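Local coordinates for monosaccharide-transporting ATPase (Actinobacillus succinogenes, PDB 5DTE), which binds D-allose in the cleft between its two lobes and probably delivers the sugar to an ABC transporter, at residues L115-D120 with V168-Q173; V136-G141 with S247-I252; L32-S37 with E65-T70. One frame throughout, in Å; residues are numbered along the deposited sequence.

Interaction 1: L115-D120 with V168-Q173; sequences LDVRLD and VDNGEQ. With ALL (beta-D-allopyranose), chain E.
N170 and D116 meet at the sugar site, one from each lobe of the binding protein. The amide nitrogen N170 ND2 donates to the backbone oxygen D116 O at 3.1 Å. The bond is nearly straight, with an N-H...O angle of 165°. D116 O lies almost in the amide plane of N170, but the donor sits well above the carbonyl plane. The same ND2 is 3.2 Å from the carboxylate oxygen D116 OD1. The carboxylate and amide planes are turned 75° from each other.

The carboxylate of D116 takes two hydroxyls of the allose, one on each oxygen. ALL O1 donates to D116 OD2 at 2.8 Å, and ALL O2 donates to D116 OD1 at 3.1 Å. CG of D116 stands anti to the backbone N (chi1 -171°), which carries the carboxylate out to the sugar.

V117 packs beside this polar group. Its CG2 lies 4.0 Å from N170 OD1 and 3.8 Å from ALL O1.

Further out, Y133 OH is also hydrogen-bonded to D116 O. N170 sits in the first turn of helix 169-182, and N138 touches its side chain. K34 NZ forms a long, weak ion pair with D116 OD2.

D116 thus bonds the sugar through its side chain and the other lobe through its backbone. Because one residue does both, lobe closure and grip on O1 and O2 are probably coupled.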
loop_
_atom_site.group_PDB
_atom_site.type_symbol
_atom_site.label_atom_id
_atom_site.label_comp_id
_atom_site.label_asym_id
_atom_site.label_seq_id
_atom_site.Cartn_x
_atom_site.Cartn_y
_atom_site.Cartn_z
ATOM N N LEU A 115 -10.646 -0.962 3.943
ATOM C CA LEU A 115 -9.262 -0.592 4.276
ATOM C C LEU A 115 -8.325 -0.743 3.076
ATOM O O LEU A 115 -8.557 -1.590 2.224
ATOM C CB LEU A 115 -8.752 -1.448 5.450
ATOM C CG LEU A 115 -7.323 -1.307 5.997
ATOM C CD1 LEU A 115 -7.111 0.059 6.633
ATOM C CD2 LEU A 115 -7.023 -2.397 7.021
ATOM N N ASP A 116 -7.294 0.104 3.020
ATOM C CA ASP A 116 -6.183 0.058 2.036
ATOM C C ASP A 116 -6.536 0.355 0.571
ATOM O O ASP A 116 -6.204 1.426 0.050
ATOM C CB ASP A 116 -5.469 -1.305 2.078
ATOM C CG ASP A 116 -4.188 -1.328 1.234
ATOM O OD1 ASP A 116 -3.428 -0.329 1.258
ATOM O OD2 ASP A 116 -3.945 -2.344 0.543
ATOM N N VAL A 117 -7.153 -0.616 -0.098
ATOM C CA VAL A 117 -7.510 -0.491 -1.506
ATOM C C VAL A 117 -8.922 0.082 -1.625
ATOM O O VAL A 117 -9.857 -0.429 -1.020
ATOM C CB VAL A 117 -7.398 -1.851 -2.221
ATOM C CG1 VAL A 117 -8.006 -1.792 -3.616
ATOM C CG2 VAL A 117 -5.925 -2.317 -2.269
ATOM N N ARG A 118 -9.070 1.168 -2.380
ATOM C CA ARG A 118 -10.339 1.895 -2.400
ATOM C C ARG A 118 -11.266 1.411 -3.502
ATOM O O ARG A 118 -10.859 1.311 -4.678
ATOM C CB ARG A 118 -10.100 3.395 -2.552
ATOM C CG ARG A 118 -11.348 4.243 -2.322
ATOM C CD ARG A 118 -11.039 5.747 -2.418
ATOM N NE ARG A 118 -12.194 6.527 -2.861
ATOM C CZ ARG A 118 -13.202 6.892 -2.072
ATOM N NH1 ARG A 118 -14.218 7.591 -2.567
ATOM N NH2 ARG A 118 -13.203 6.552 -0.789
ATOM N N LEU A 119 -12.509 1.113 -3.106
ATOM C CA LEU A 119 -13.562 0.693 -4.038
ATOM C C LEU A 119 -13.887 1.797 -5.069
ATOM O O LEU A 119 -13.798 2.989 -4.772
ATOM C CB LEU A 119 -14.840 0.293 -3.281
ATOM C CG LEU A 119 -14.885 -0.824 -2.223
ATOM C CD1 LEU A 119 -16.322 -1.083 -1.792
ATOM C CD2 LEU A 119 -14.244 -2.115 -2.686
ATOM N N ASP A 120 -14.256 1.388 -6.282
ATOM C CA ASP A 120 -14.583 2.330 -7.352
ATOM C C ASP A 120 -15.710 3.265 -6.923
ATOM O O ASP A 120 -16.816 2.807 -6.640
ATOM C CB ASP A 120 -14.983 1.577 -8.623
ATOM C CG ASP A 120 -14.589 2.313 -9.885
ATOM O OD1 ASP A 120 -13.380 2.574 -10.066
ATOM O OD2 ASP A 120 -15.487 2.630 -10.695
ATOM N N VAL A 168 -4.459 -2.628 -9.955
ATOM C CA VAL A 168 -4.742 -2.172 -8.590
ATOM C C VAL A 168 -4.533 -0.672 -8.428
ATOM O O VAL A 168 -3.484 -0.140 -8.775
ATOM C CB VAL A 168 -3.873 -2.894 -7.541
ATOM C CG1 VAL A 168 -3.673 -2.008 -6.307
ATOM C CG2 VAL A 168 -4.504 -4.222 -7.151
ATOM N N ASP A 169 -5.549 -0.010 -7.891
ATOM C CA ASP A 169 -5.557 1.438 -7.755
ATOM C C ASP A 169 -4.323 1.984 -7.054
ATOM O O ASP A 169 -3.704 2.929 -7.537
ATOM C CB ASP A 169 -6.805 1.880 -6.998
ATOM C CG ASP A 169 -7.089 3.348 -7.165
ATOM O OD1 ASP A 169 -7.565 3.728 -8.255
ATOM O OD2 ASP A 169 -6.841 4.119 -6.210
ATOM N N ASN A 170 -3.965 1.392 -5.919
ATOM C CA ASN A 170 -2.852 1.911 -5.125
ATOM C C ASN A 170 -1.556 1.953 -5.930
ATOM O O ASN A 170 -0.767 2.898 -5.819
ATOM C CB ASN A 170 -2.659 1.079 -3.861
ATOM C CG ASN A 170 -3.844 1.158 -2.937
ATOM O OD1 ASN A 170 -4.981 1.366 -3.372
ATOM N ND2 ASN A 170 -3.592 0.999 -1.649
ATOM N N GLY A 171 -1.349 0.941 -6.763
ATOM C CA GLY A 171 -0.151 0.884 -7.584
ATOM C C GLY A 171 -0.124 1.963 -8.645
ATOM O O GLY A 171 0.827 2.733 -8.710
ATOM N N GLU A 172 -1.170 2.010 -9.471
ATOM C CA GLU A 172 -1.319 3.018 -10.521
ATOM C C GLU A 172 -1.304 4.438 -9.949
ATOM O O GLU A 172 -0.626 5.299 -10.486
ATOM C CB GLU A 172 -2.616 2.785 -11.329
ATOM C CG GLU A 172 -2.807 1.340 -11.886
ATOM C CD GLU A 172 -2.092 1.051 -13.229
ATOM O OE1 GLU A 172 -1.598 1.997 -13.879
ATOM O OE2 GLU A 172 -2.032 -0.139 -13.637
ATOM N N GLN A 173 -2.030 4.675 -8.853
ATOM C CA GLN A 173 -2.003 5.986 -8.180
ATOM C C GLN A 173 -0.570 6.445 -7.855
ATOM O O GLN A 173 -0.199 7.587 -8.144
ATOM C CB GLN A 173 -2.831 5.967 -6.891
ATOM C CG GLN A 173 -4.344 5.958 -7.078
ATOM C CD GLN A 173 -4.852 7.097 -7.950
ATOM O OE1 GLN A 173 -4.511 8.260 -7.738
ATOM N NE2 GLN A 173 -5.678 6.764 -8.939
HETATM C C1 ALL E . -0.799 -2.086 -1.417
HETATM C C2 ALL E . -0.452 -1.578 -0.031
HETATM C C3 ALL E . 0.955 -1.864 0.341
HETATM C C4 ALL E . 1.353 -3.276 0.044
HETATM C C5 ALL E . 1.099 -3.537 -1.431
HETATM C C6 ALL E . 1.634 -4.846 -1.914
HETATM O O1 ALL E . -2.153 -2.024 -1.649
HETATM O O2 ALL E . -0.633 -0.145 -0.034
HETATM O O3 ALL E . 1.830 -0.984 -0.432
HETATM O O4 ALL E . 2.739 -3.475 0.360
HETATM O O5 ALL E . -0.344 -3.492 -1.628
HETATM O O6 ALL E . 0.835 -5.893 -1.404
#

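Interaction 2: V136-G141 with S247-I252. With ALL (beta-D-allopyranose), chain E.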
loop_
_atom_site.group_PDB
_atom_site.type_symbol
_atom_site.label_atom_id
_atom_site.label_comp_id
_atom_site.label_asym_id
_atom_site.label_seq_id
_atom_site.Cartn_x
_atom_site.Cartn_y
_atom_site.Cartn_z
ATOM N N VAL A 136 -4.510 6.011 2.594
ATOM C CA VAL A 136 -3.690 7.189 2.287
ATOM C C VAL A 136 -3.922 7.644 0.836
ATOM O O VAL A 136 -4.460 6.900 0.013
ATOM C CB VAL A 136 -2.154 6.955 2.483
ATOM C CG1 VAL A 136 -1.779 6.996 3.950
ATOM C CG2 VAL A 136 -1.672 5.670 1.813
ATOM N N ASP A 137 -3.543 8.884 0.540
ATOM C CA ASP A 137 -3.474 9.342 -0.839
ATOM C C ASP A 137 -2.229 8.724 -1.455
ATOM O O ASP A 137 -1.116 9.158 -1.172
ATOM C CB ASP A 137 -3.424 10.874 -0.903
ATOM C CG ASP A 137 -4.016 11.429 -2.183
ATOM O OD1 ASP A 137 -3.781 10.837 -3.250
ATOM O OD2 ASP A 137 -4.730 12.453 -2.120
ATOM N N ASN A 138 -2.404 7.682 -2.262
ATOM C CA ASN A 138 -1.248 7.001 -2.835
ATOM C C ASN A 138 -0.676 7.820 -3.980
ATOM O O ASN A 138 0.508 7.722 -4.293
ATOM C CB ASN A 138 -1.606 5.584 -3.292
ATOM C CG ASN A 138 -1.940 4.654 -2.127
ATOM O OD1 ASN A 138 -1.198 4.562 -1.150
ATOM N ND2 ASN A 138 -3.065 3.970 -2.226
ATOM N N PHE A 139 -1.510 8.660 -4.583
ATOM C CA PHE A 139 -1.045 9.564 -5.637
ATOM C C PHE A 139 -0.055 10.541 -5.060
ATOM O O PHE A 139 1.071 10.684 -5.561
ATOM C CB PHE A 139 -2.209 10.322 -6.271
ATOM C CG PHE A 139 -1.798 11.315 -7.324
ATOM C CD1 PHE A 139 -1.699 10.931 -8.656
ATOM C CD2 PHE A 139 -1.554 12.646 -6.986
ATOM C CE1 PHE A 139 -1.349 11.853 -9.632
ATOM C CE2 PHE A 139 -1.208 13.581 -7.952
ATOM C CZ PHE A 139 -1.095 13.187 -9.276
ATOM N N ASN A 140 -0.507 11.210 -4.003
ATOM C CA ASN A 140 0.311 12.134 -3.242
ATOM C C ASN A 140 1.578 11.472 -2.663
ATOM O O ASN A 140 2.684 12.042 -2.732
ATOM C CB ASN A 140 -0.531 12.739 -2.130
ATOM C CG ASN A 140 -0.097 14.130 -1.777
ATOM O OD1 ASN A 140 0.281 14.400 -0.631
ATOM N ND2 ASN A 140 -0.132 15.034 -2.766
ATOM N N GLY A 141 1.405 10.270 -2.105
ATOM C CA GLY A 141 2.506 9.506 -1.557
ATOM C C GLY A 141 3.614 9.301 -2.568
ATOM O O GLY A 141 4.783 9.525 -2.249
ATOM N N SER A 247 13.962 4.580 -4.383
ATOM C CA SER A 247 12.908 4.949 -3.439
ATOM C C SER A 247 11.841 3.851 -3.362
ATOM O O SER A 247 11.518 3.205 -4.371
ATOM C CB SER A 247 12.270 6.283 -3.831
ATOM O OG SER A 247 11.817 6.240 -5.170
ATOM N N GLY A 248 11.301 3.640 -2.162
ATOM C CA GLY A 248 10.274 2.637 -1.950
ATOM C C GLY A 248 9.030 3.205 -1.308
ATOM O O GLY A 248 8.880 4.420 -1.188
ATOM N N TYR A 249 8.140 2.321 -0.870
ATOM C CA TYR A 249 6.825 2.742 -0.381
ATOM C C TYR A 249 6.214 1.703 0.541
ATOM O O TYR A 249 5.983 0.589 0.090
ATOM C CB TYR A 249 5.882 2.993 -1.553
ATOM C CG TYR A 249 4.670 3.817 -1.215
ATOM C CD1 TYR A 249 4.569 5.142 -1.647
ATOM C CD2 TYR A 249 3.622 3.285 -0.472
ATOM C CE1 TYR A 249 3.458 5.918 -1.344
ATOM C CE2 TYR A 249 2.496 4.060 -0.159
ATOM C CZ TYR A 249 2.423 5.373 -0.607
ATOM O OH TYR A 249 1.323 6.143 -0.311
ATOM N N ASP A 250 6.000 2.095 1.808
ATOM C CA ASP A 250 5.249 1.381 2.865
ATOM C C ASP A 250 5.873 1.670 4.239
ATOM O O ASP A 250 5.169 1.821 5.248
ATOM C CB ASP A 250 5.189 -0.145 2.666
ATOM C CG ASP A 250 4.137 -0.569 1.656
ATOM O OD1 ASP A 250 3.383 0.300 1.180
ATOM O OD2 ASP A 250 4.080 -1.767 1.322
ATOM N N GLY A 251 7.201 1.714 4.271
ATOM C CA GLY A 251 7.930 1.943 5.505
ATOM C C GLY A 251 8.205 0.723 6.374
ATOM O O GLY A 251 8.310 0.854 7.597
ATOM N N ILE A 252 8.335 -0.454 5.764
ATOM C CA ILE A 252 8.594 -1.680 6.532
ATOM C C ILE A 252 9.956 -1.537 7.225
ATOM O O ILE A 252 10.790 -0.736 6.792
ATOM C CB ILE A 252 8.541 -2.988 5.638
ATOM C CG1 ILE A 252 9.628 -3.019 4.563
ATOM C CG2 ILE A 252 7.188 -3.147 4.952
ATOM C CD1 ILE A 252 9.459 -4.166 3.601
HETATM C C1 ALL E . -0.799 -2.086 -1.417
HETATM C C2 ALL E . -0.452 -1.578 -0.031
HETATM C C3 ALL E . 0.955 -1.864 0.341
HETATM C C4 ALL E . 1.353 -3.276 0.044
HETATM C C5 ALL E . 1.099 -3.537 -1.431
HETATM C C6 ALL E . 1.634 -4.846 -1.914
HETATM O O1 ALL E . -2.153 -2.024 -1.649
HETATM O O2 ALL E . -0.633 -0.145 -0.034
HETATM O O3 ALL E . 1.830 -0.984 -0.432
HETATM O O4 ALL E . 2.739 -3.475 0.360
HETATM O O5 ALL E . -0.344 -3.492 -1.628
HETATM O O6 ALL E . 0.835 -5.893 -1.404
#
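Next to the sugar cleft, the start of helix 138-152 meets the loop between strand 245-247 and helix 253-261. The tyrosine Y249 fills this junction. Its CG is anti to the backbone N (chi1 -162°), and the ring reaches across to the helix. The ring edge meets the backbone of G141, with Y249 CE1 3.6 Å from G141 C. G141 has no side chain, and the ring edge lies against its backbone.

The phenol oxygen Y249 OH lies 3.7 Å from V136 CG2 and 3.1 Å from N138 OD1. The amide plane of N138 and the ring plane are 67° apart. N138 OD1 accepts a hydrogen bond from R174, which itself bonds the allose. D137 caps the helix through a weak bond from N140 N to D137 OD1.

The next residue, D250, turns to the sugar. ALL O3 donates to D250 OD1 at 2.6 Å, and ALL O4 donates to D250 OD2. Backbone hydrogen bonds join Y249 with D225 and D250 with I268.

Packing and recognition therefore fall to adjacent residues. Y249 fits against the helix, while the carboxylate of D250 reads the O3 and O4 hydroxyls.

Interaction 3: L32-S37 with E65-T70; sequences LMKTLS and EKEDST. With ALL (beta-D-allopyranose), chain E.
The E67 side chain crosses over T35 and K34 at a slant, and this is the close part of the contact. The methyl T35 CG2 is 3.7 Å from E67 CD, and T35 CB is near E67 CG. K34 CE comes within 3.8 Å of E67 OE1. The backbones also touch: E67 CA is 3.4 Å from K34 O in a nearly linear CA-H...O contact (177°).

The side chains of E67 and K34 run on to the allose. E67 has CG anti to the backbone N (chi1 -168°) and an extended chain, which reaches the sugar, where E67 OE1 accepts a hydrogen bond from ALL O6 at 2.8 Å. K34 is extended beyond CG, and K34 NZ donates to ALL O1 at 3.1 Å. W198 touches E67, and F41 touches both K34 and T35. T35 OG1 accepts from S37 N, an ST turn that shapes the loop after strand 28-33.

The other side is looser and faces solvent. K66, E67, D68 and S69 form a type I turn, closed by a weak bond from S69 N to K66 O. K66 and D68 are exposed and point away from residues 32-37. They form a salt bridge, with K66 NZ 3.2 Å from D68 OD1 and above the carboxylate plane.

K34 NZ and E67 OE1 are 4.6 Å apart, beyond a salt bridge. Their opposite charges probably still steady each other. Each charged group makes a hydrogen bond to the sugar, K34 to O1 and E67 to O6.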
loop_
_atom_site.group_PDB
_atom_site.type_symbol
_atom_site.label_atom_id
_atom_site.label_comp_id
_atom_site.label_asym_id
_atom_site.label_seq_id
_atom_site.Cartn_x
_atom_site.Cartn_y
_atom_site.Cartn_z
ATOM N N LEU A 32 -10.209 -9.050 7.200
ATOM C CA LEU A 32 -10.071 -9.942 6.057
ATOM C C LEU A 32 -9.066 -9.399 5.066
ATOM O O LEU A 32 -9.291 -8.370 4.431
ATOM C CB LEU A 32 -11.425 -10.158 5.388
ATOM C CG LEU A 32 -12.412 -10.822 6.347
ATOM C CD1 LEU A 32 -13.771 -10.970 5.708
ATOM C CD2 LEU A 32 -11.879 -12.168 6.794
ATOM N N MET A 33 -7.951 -10.102 4.930
ATOM C CA MET A 33 -6.788 -9.535 4.264
ATOM C C MET A 33 -6.420 -10.255 2.972
ATOM O O MET A 33 -6.553 -11.468 2.864
ATOM C CB MET A 33 -5.607 -9.531 5.238
ATOM C CG MET A 33 -5.909 -8.750 6.491
ATOM S SD MET A 33 -4.633 -8.819 7.730
ATOM C CE MET A 33 -3.344 -7.886 6.924
ATOM N N LYS A 34 -5.949 -9.490 1.994
ATOM C CA LYS A 34 -5.615 -10.044 0.692
ATOM C C LYS A 34 -4.338 -10.883 0.742
ATOM O O LYS A 34 -4.136 -11.776 -0.091
ATOM C CB LYS A 34 -5.492 -8.920 -0.346
ATOM C CG LYS A 34 -4.444 -7.858 -0.090
ATOM C CD LYS A 34 -4.722 -6.618 -0.943
ATOM C CE LYS A 34 -3.449 -5.824 -1.219
ATOM N NZ LYS A 34 -3.679 -4.634 -2.090
ATOM N N THR A 35 -3.492 -10.619 1.734
ATOM C CA THR A 35 -2.270 -11.397 1.913
ATOM C C THR A 35 -1.630 -11.140 3.282
ATOM O O THR A 35 -1.980 -10.195 3.980
ATOM C CB THR A 35 -1.229 -11.091 0.787
ATOM O OG1 THR A 35 -0.181 -12.069 0.808
ATOM C CG2 THR A 35 -0.638 -9.684 0.936
ATOM N N LEU A 36 -0.706 -12.015 3.656
ATOM C CA LEU A 36 0.136 -11.822 4.826
ATOM C C LEU A 36 1.591 -12.113 4.453
ATOM O O LEU A 36 2.493 -11.968 5.286
ATOM C CB LEU A 36 -0.299 -12.724 5.979
ATOM C CG LEU A 36 -1.314 -12.224 7.003
ATOM C CD1 LEU A 36 -1.476 -13.283 8.073
ATOM C CD2 LEU A 36 -0.901 -10.889 7.623
ATOM N N SER A 37 1.790 -12.537 3.199
ATOM C CA SER A 37 3.114 -12.792 2.622
ATOM C C SER A 37 3.988 -11.546 2.634
ATOM O O SER A 37 5.208 -11.641 2.759
ATOM C CB SER A 37 2.981 -13.312 1.186
ATOM O OG SER A 37 2.241 -14.520 1.132
ATOM N N GLU A 65 -5.738 -16.754 -0.141
ATOM C CA GLU A 65 -4.611 -17.638 -0.426
ATOM C C GLU A 65 -3.644 -17.050 -1.454
ATOM O O GLU A 65 -2.488 -16.810 -1.129
ATOM C CB GLU A 65 -5.117 -19.017 -0.847
ATOM C CG GLU A 65 -5.592 -19.824 0.360
ATOM C CD GLU A 65 -6.313 -21.097 -0.006
ATOM O OE1 GLU A 65 -5.676 -21.982 -0.622
ATOM O OE2 GLU A 65 -7.513 -21.208 0.336
ATOM N N LYS A 66 -4.065 -16.794 -2.680
ATOM C CA LYS A 66 -3.173 -15.989 -3.507
ATOM C C LYS A 66 -3.595 -14.528 -3.335
ATOM O O LYS A 66 -4.756 -14.227 -3.014
ATOM C CB LYS A 66 -3.134 -16.438 -4.993
ATOM C CG LYS A 66 -4.452 -16.678 -5.708
ATOM C CD LYS A 66 -4.209 -17.113 -7.166
ATOM C CE LYS A 66 -5.505 -17.169 -7.990
ATOM N NZ LYS A 66 -5.895 -15.873 -8.633
ATOM N N GLU A 67 -2.631 -13.627 -3.484
ATOM C CA GLU A 67 -2.892 -12.223 -3.235
ATOM C C GLU A 67 -3.921 -11.720 -4.223
ATOM O O GLU A 67 -4.754 -10.896 -3.871
ATOM C CB GLU A 67 -1.611 -11.396 -3.327
ATOM C CG GLU A 67 -1.786 -9.985 -2.783
ATOM C CD GLU A 67 -0.495 -9.175 -2.744
ATOM O OE1 GLU A 67 -0.591 -7.936 -2.607
ATOM O OE2 GLU A 67 0.604 -9.768 -2.850
ATOM N N ASP A 68 -3.879 -12.254 -5.445
ATOM C CA ASP A 68 -4.739 -11.786 -6.537
ATOM C C ASP A 68 -6.079 -12.522 -6.693
ATOM O O ASP A 68 -6.864 -12.175 -7.567
ATOM C CB ASP A 68 -3.980 -11.842 -7.873
ATOM C CG ASP A 68 -3.320 -13.181 -8.120
ATOM O OD1 ASP A 68 -3.563 -14.118 -7.342
ATOM O OD2 ASP A 68 -2.567 -13.302 -9.107
ATOM N N SER A 69 -6.367 -13.515 -5.860
ATOM C CA SER A 69 -7.665 -14.166 -5.992
ATOM C C SER A 69 -8.730 -13.320 -5.338
ATOM O O SER A 69 -8.883 -13.326 -4.115
ATOM C CB SER A 69 -7.686 -15.565 -5.393
ATOM O OG SER A 69 -8.858 -16.239 -5.833
ATOM N N THR A 70 -9.450 -12.587 -6.178
ATOM C CA THR A 70 -10.563 -11.759 -5.751
ATOM C C THR A 70 -11.732 -12.572 -5.203
ATOM O O THR A 70 -12.261 -12.252 -4.152
ATOM C CB THR A 70 -11.081 -10.901 -6.916
ATOM O OG1 THR A 70 -10.086 -9.936 -7.291
ATOM C CG2 THR A 70 -12.383 -10.199 -6.525
HETATM C C1 ALL E . -0.799 -2.086 -1.417
HETATM C C2 ALL E . -0.452 -1.578 -0.031
HETATM C C3 ALL E . 0.955 -1.864 0.341
HETATM C C4 ALL E . 1.353 -3.276 0.044
HETATM C C5 ALL E . 1.099 -3.537 -1.431
HETATM C C6 ALL E . 1.634 -4.846 -1.914
HETATM O O1 ALL E . -2.153 -2.024 -1.649
HETATM O O2 ALL E . -0.633 -0.145 -0.034
HETATM O O3 ALL E . 1.830 -0.984 -0.432
HETATM O O4 ALL E . 2.739 -3.475 0.360
HETATM O O5 ALL E . -0.344 -3.492 -1.628
HETATM O O6 ALL E . 0.835 -5.893 -1.404
#

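Overall arrangement
The three contacts surround one allose molecule. Along the chain, interaction 3 closes before the others open. Interactions 1 and 2 then cross, because their segments alternate. Interaction 3 and residues 115-120 lie at the ends of strands 28-33, 58-63 and 112-115 of the six-stranded sheet. Residues 136-141 follow strand 132-135 of that sheet and start helix 138-152, which leads to the four-stranded sheet. Residues 168-173 and 247-252 belong with the four-stranded sheet. Interaction 1 joins the two lobes. Interaction 2 lies where the chain enters the second lobe and packs within it. Interaction 3 stays in the first. Centres of interactions 1 and 2 are about 12 Å apart. The sugar links all three, as expected for a closed periplasmic binding protein.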